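Hydrolase, haloacid dehalogenase-like family (Pseudomonas syringae pv. tomato, PDB 3S6J) probably acts as a sugar phosphatase of the haloacid dehalogenase superfamily, with a metal ion, calcium in this crystal, bound at its aspartate site. Local coordinates at residues K57-S60 / R61-G64; R207-D211 / P212-L216. All blocks are in the same frame, centred on the assembly; numbering follows the deposited sequence.

How the contacts relate
The two contacts lie on opposite sides of the chain's centre, their centres about 32 Å apart and their nearest atoms about 21 Å apart. Contact 1 comes first along the chain and closes helix 52-63, one of the helices between strands 18-19 and 91-92 that probably form the cap of this haloacid dehalogenase-like fold. Contact 2 follows edge strand 207-209 of the parallel core sheet into helix 212-217. They share no helix or strand, but Arg43 relates them across the dimer: within its own chain it pairs with Glu62 of contact 1, whereas Arg43 of the second subunit pairs with Glu210 and Asp211 of contact 2.

Contact 1 of 2, residues K57-S60 / R61-G64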
loop_
_atom_site.group_PDB
_atom_site.type_symbol
_atom_site.label_atom_id
_atom_site.label_comp_id
_atom_site.label_asym_id
_atom_site.label_seq_id
_atom_site.Cartn_x
_atom_site.Cartn_y
_atom_site.Cartn_z
ATOM N N LYS E 57 -17.353 7.902 -6.235
ATOM C CA LYS E 57 -17.919 7.434 -7.497
ATOM C C LYS E 57 -17.136 6.250 -8.059
ATOM O O LYS E 57 -17.710 5.275 -8.543
ATOM C CB LYS E 57 -17.918 8.544 -8.540
ATOM C CG LYS E 57 -18.944 9.630 -8.292
ATOM C CD LYS E 57 -19.439 10.219 -9.610
ATOM C CE LYS E 57 -18.327 10.266 -10.655
ATOM N NZ LYS E 57 -18.888 10.342 -12.050
ATOM N N SER E 58 -15.816 6.344 -8.011
ATOM C CA SER E 58 -14.980 5.319 -8.612
ATOM C C SER E 58 -15.156 3.954 -7.941
ATOM O O SER E 58 -15.450 2.962 -8.610
ATOM C CB SER E 58 -13.517 5.747 -8.595
ATOM O OG SER E 58 -12.767 4.876 -9.414
ATOM N N LEU E 59 -14.979 3.916 -6.619
ATOM C CA LEU E 59 -15.171 2.698 -5.819
ATOM C C LEU E 59 -16.591 2.190 -6.013
ATOM O O LEU E 59 -16.831 0.989 -6.118
ATOM C CB LEU E 59 -14.928 2.988 -4.333
ATOM C CG LEU E 59 -13.519 3.474 -3.997
ATOM C CD1 LEU E 59 -13.416 4.057 -2.572
ATOM C CD2 LEU E 59 -12.519 2.335 -4.210
ATOM N N SER E 60 -17.509 3.147 -6.051
ATOM C CA SER E 60 -18.927 2.935 -6.270
ATOM C C SER E 60 -19.167 2.064 -7.500
ATOM O O SER E 60 -19.621 0.915 -7.413
ATOM C CB SER E 60 -19.563 4.307 -6.503
ATOM O OG SER E 60 -20.942 4.312 -6.231
ATOM N N ARG E 61 -18.863 2.638 -8.653
ATOM C CA ARG E 61 -18.947 1.938 -9.921
ATOM C C ARG E 61 -18.201 0.599 -9.941
ATOM O O ARG E 61 -18.687 -0.371 -10.516
ATOM C CB ARG E 61 -18.447 2.864 -11.029
ATOM C CG ARG E 61 -18.015 2.165 -12.288
ATOM C CD ARG E 61 -18.636 2.840 -13.494
ATOM N NE ARG E 61 -19.899 2.204 -13.857
ATOM C CZ ARG E 61 -20.798 2.737 -14.683
ATOM N NH1 ARG E 61 -20.566 3.927 -15.236
ATOM N NH2 ARG E 61 -21.921 2.083 -14.955
ATOM N N GLU E 62 -17.030 0.521 -9.310
ATOM C CA GLU E 62 -16.282 -0.736 -9.366
ATOM C C GLU E 62 -16.897 -1.828 -8.485
ATOM O O GLU E 62 -16.600 -3.010 -8.655
ATOM C CB GLU E 62 -14.777 -0.536 -9.148
ATOM C CG GLU E 62 -14.213 -0.774 -7.754
ATOM C CD GLU E 62 -12.683 -0.628 -7.750
ATOM O OE1 GLU E 62 -11.994 -1.144 -6.832
ATOM O OE2 GLU E 62 -12.166 0.002 -8.702
ATOM N N THR E 63 -17.793 -1.434 -7.580
ATOM C CA THR E 63 -18.523 -2.400 -6.753
ATOM C C THR E 63 -19.946 -2.637 -7.253
ATOM O O THR E 63 -20.628 -3.529 -6.750
ATOM C CB THR E 63 -18.601 -1.982 -5.268
ATOM O OG1 THR E 63 -19.595 -0.961 -5.108
ATOM C CG2 THR E 63 -17.251 -1.486 -4.773
ATOM N N GLY E 64 -20.394 -1.826 -8.216
ATOM C CA GLY E 64 -21.616 -2.092 -8.963
ATOM C C GLY E 64 -22.886 -1.462 -8.412
ATOM O O GLY E 64 -23.995 -1.966 -8.616
#
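Ser60 O is gripped by Thr63 and Gly64 in a Schellman motif that ends helix 52-63. Three hydrogen bonds converge on this carbonyl. Gly64 N reaches Ser60 O at 3.0 Å and lies in the carbonyl plane. Thr63 N, also 3.0 Å from Ser60 O, stands well above that plane, 58° out of it. The third donor is the Thr63 hydroxyl, whose OG1 is 3.0 Å from Ser60 O; with chi1 at 77°, OG1 sits between the threonine's own backbone N and carbonyl carbon and turns back over the last turn. Gly64 takes the positive phi (93°) that closes a Schellman motif, a conformation glycine adopts readily.

Just before this ending the helix keeps its regular i to i+4 bonding: Arg61 N donates to Lys57 O over 2.9 Å, and Glu62 N donates to Ser58 O over 3.0 Å. Glu62 CB passes Ser58 O, and from CG onward the chain runs extended to the carboxylate. There OE1 forms a salt bridge with Arg43 and OE2 one with Arg46, so both oxygens are satisfied by the neighbouring helix 41-47. Ser58 OG is held more loosely, by a weak hydrogen bond from Lys47. On the Arg61 side, the aliphatic root of the side chain grazes the same turn, with Arg61 CB 3.5 Å from Lys57 O.

Contact 2 of 2, residues R207-D211 / P212-L216; sequences RVYED and PLDLL
Asp214 reaches back from the first turn of helix 212-217 to take the backbone N-H of Glu210: Glu210 N lies 2.9 Å from Asp214 OD2, the bond is almost straight at 177°, and the oxygen uses its anti lone pair. With CG anti to the backbone N (chi1 -169°), the carboxylate is directed at the turn leaving the strand. The same OD2 sits in the plane of the Tyr209 ring, at its edge, the carboxylate being turned nearly perpendicular to the ring. Leu215 approaches the ring differently: its CA stands over one face in a CH-pi contact, 4.2 Å from the Tyr209 centroid, while Leu215 CD1 touches Tyr209 CD2 at 3.6 Å.

In the other direction, Asp214 N approaches Asp211 OD1 almost head-on, at 3.0 Å. Asp211 O then receives Leu215 N at 2.9 Å, the first regular bond of the helix. The Glu210 and Asp214 carboxylates come within 4.4 Å between Glu210 OE1 and Asp214 OD2, a proximity probably eased by the salt bridge from Arg43 of the second subunit to Glu210 OE1 and by the N-H of Glu210 on Asp214 OD2.

Further out, the same Arg43 also pairs with Asp211 OD2, placing the turn at the dimer interface. Tyr209 OH is hydrogen-bonded to Glu221, and the ring of His218 meets that of Tyr209. The whole is an Asp N-cap, with Asp214 additionally binding the N-H of Glu210, the residue before the cap, where the edge strand of the parallel haloacid dehalogenase-like core sheet passes into a helix.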
loop_
_atom_site.group_PDB
_atom_site.type_symbol
_atom_site.label_atom_id
_atom_site.label_comp_id
_atom_site.label_asym_id
_atom_site.label_seq_id
_atom_site.Cartn_x
_atom_site.Cartn_y
_atom_site.Cartn_z
ATOM N N ARG E 207 10.320 9.774 -14.780
ATOM C CA ARG E 207 11.289 9.171 -13.870
ATOM C C ARG E 207 10.536 8.801 -12.610
ATOM O O ARG E 207 9.514 9.405 -12.284
ATOM C CB ARG E 207 12.377 10.175 -13.472
ATOM C CG ARG E 207 13.301 10.624 -14.597
ATOM C CD ARG E 207 14.309 9.553 -14.923
ATOM N NE ARG E 207 13.721 8.537 -15.779
ATOM C CZ ARG E 207 14.368 7.466 -16.224
ATOM N NH1 ARG E 207 15.651 7.258 -15.900
ATOM N NH2 ARG E 207 13.730 6.601 -17.008
ATOM N N VAL E 208 11.042 7.820 -11.887
ATOM C CA VAL E 208 10.482 7.482 -10.602
ATOM C C VAL E 208 11.598 7.391 -9.540
ATOM O O VAL E 208 12.613 6.749 -9.762
ATOM C CB VAL E 208 9.718 6.154 -10.678
ATOM C CG1 VAL E 208 9.461 5.603 -9.267
ATOM C CG2 VAL E 208 8.429 6.322 -11.488
ATOM N N TYR E 209 11.393 8.051 -8.401
ATOM C CA TYR E 209 12.346 8.022 -7.301
ATOM C C TYR E 209 11.695 7.480 -6.038
ATOM O O TYR E 209 10.452 7.454 -5.915
ATOM C CB TYR E 209 12.891 9.429 -7.064
ATOM C CG TYR E 209 13.540 9.974 -8.313
ATOM C CD1 TYR E 209 14.763 9.463 -8.770
ATOM C CD2 TYR E 209 12.931 10.969 -9.044
ATOM C CE1 TYR E 209 15.358 9.937 -9.915
ATOM C CE2 TYR E 209 13.518 11.448 -10.204
ATOM C CZ TYR E 209 14.729 10.926 -10.624
ATOM O OH TYR E 209 15.287 11.408 -11.771
ATOM N N GLU E 210 12.516 7.062 -5.082
ATOM C CA GLU E 210 11.979 6.522 -3.839
ATOM C C GLU E 210 11.158 7.528 -3.062
ATOM O O GLU E 210 10.018 7.252 -2.668
ATOM C CB GLU E 210 13.090 5.991 -2.958
ATOM C CG GLU E 210 13.760 4.792 -3.570
ATOM C CD GLU E 210 14.812 4.205 -2.670
ATOM O OE1 GLU E 210 15.336 4.940 -1.805
ATOM O OE2 GLU E 210 15.113 3.003 -2.825
ATOM N N ASP E 211 11.756 8.692 -2.847
ATOM C CA ASP E 211 11.223 9.673 -1.928
ATOM C C ASP E 211 11.888 11.030 -2.241
ATOM O O ASP E 211 12.658 11.130 -3.190
ATOM C CB ASP E 211 11.404 9.197 -0.468
ATOM C CG ASP E 211 12.866 8.850 -0.128
ATOM O OD1 ASP E 211 13.773 9.395 -0.794
ATOM O OD2 ASP E 211 13.113 8.032 0.792
ATOM N N PRO E 212 11.541 12.091 -1.489
ATOM C CA PRO E 212 12.088 13.404 -1.861
ATOM C C PRO E 212 13.614 13.438 -1.829
ATOM O O PRO E 212 14.207 14.118 -2.660
ATOM C CB PRO E 212 11.495 14.349 -0.811
ATOM C CG PRO E 212 10.220 13.648 -0.364
ATOM C CD PRO E 212 10.519 12.180 -0.428
ATOM N N LEU E 213 14.230 12.693 -0.913
ATOM C CA LEU E 213 15.684 12.676 -0.808
ATOM C C LEU E 213 16.258 12.059 -2.064
ATOM O O LEU E 213 17.243 12.560 -2.627
ATOM C CB LEU E 213 16.157 11.901 0.428
ATOM C CG LEU E 213 17.669 11.815 0.717
ATOM C CD1 LEU E 213 18.277 13.185 0.994
ATOM C CD2 LEU E 213 17.963 10.892 1.907
ATOM N N ASP E 214 15.647 10.966 -2.509
ATOM C CA ASP E 214 16.150 10.279 -3.686
ATOM C C ASP E 214 16.028 11.210 -4.877
ATOM O O ASP E 214 16.942 11.327 -5.694
ATOM C CB ASP E 214 15.399 8.973 -3.940
ATOM C CG ASP E 214 16.080 8.117 -4.988
ATOM O OD1 ASP E 214 17.292 8.369 -5.235
ATOM O OD2 ASP E 214 15.412 7.210 -5.559
ATOM N N LEU E 215 14.891 11.894 -4.955
ATOM C CA LEU E 215 14.657 12.850 -6.028
ATOM C C LEU E 215 15.670 13.996 -5.954
ATOM O O LEU E 215 16.238 14.411 -6.967
ATOM C CB LEU E 215 13.229 13.384 -5.937
ATOM C CG LEU E 215 12.860 14.635 -6.727
ATOM C CD1 LEU E 215 13.178 14.485 -8.189
ATOM C CD2 LEU E 215 11.392 14.897 -6.542
ATOM N N LEU E 216 15.886 14.504 -4.747
ATOM C CA LEU E 216 16.820 15.608 -4.532
ATOM C C LEU E 216 18.207 15.255 -5.066
ATOM O O LEU E 216 18.857 16.075 -5.711
ATOM C CB LEU E 216 16.887 15.966 -3.041
ATOM C CG LEU E 216 17.989 16.895 -2.506
ATOM C CD1 LEU E 216 18.094 18.212 -3.270
ATOM C CD2 LEU E 216 17.738 17.159 -1.019
#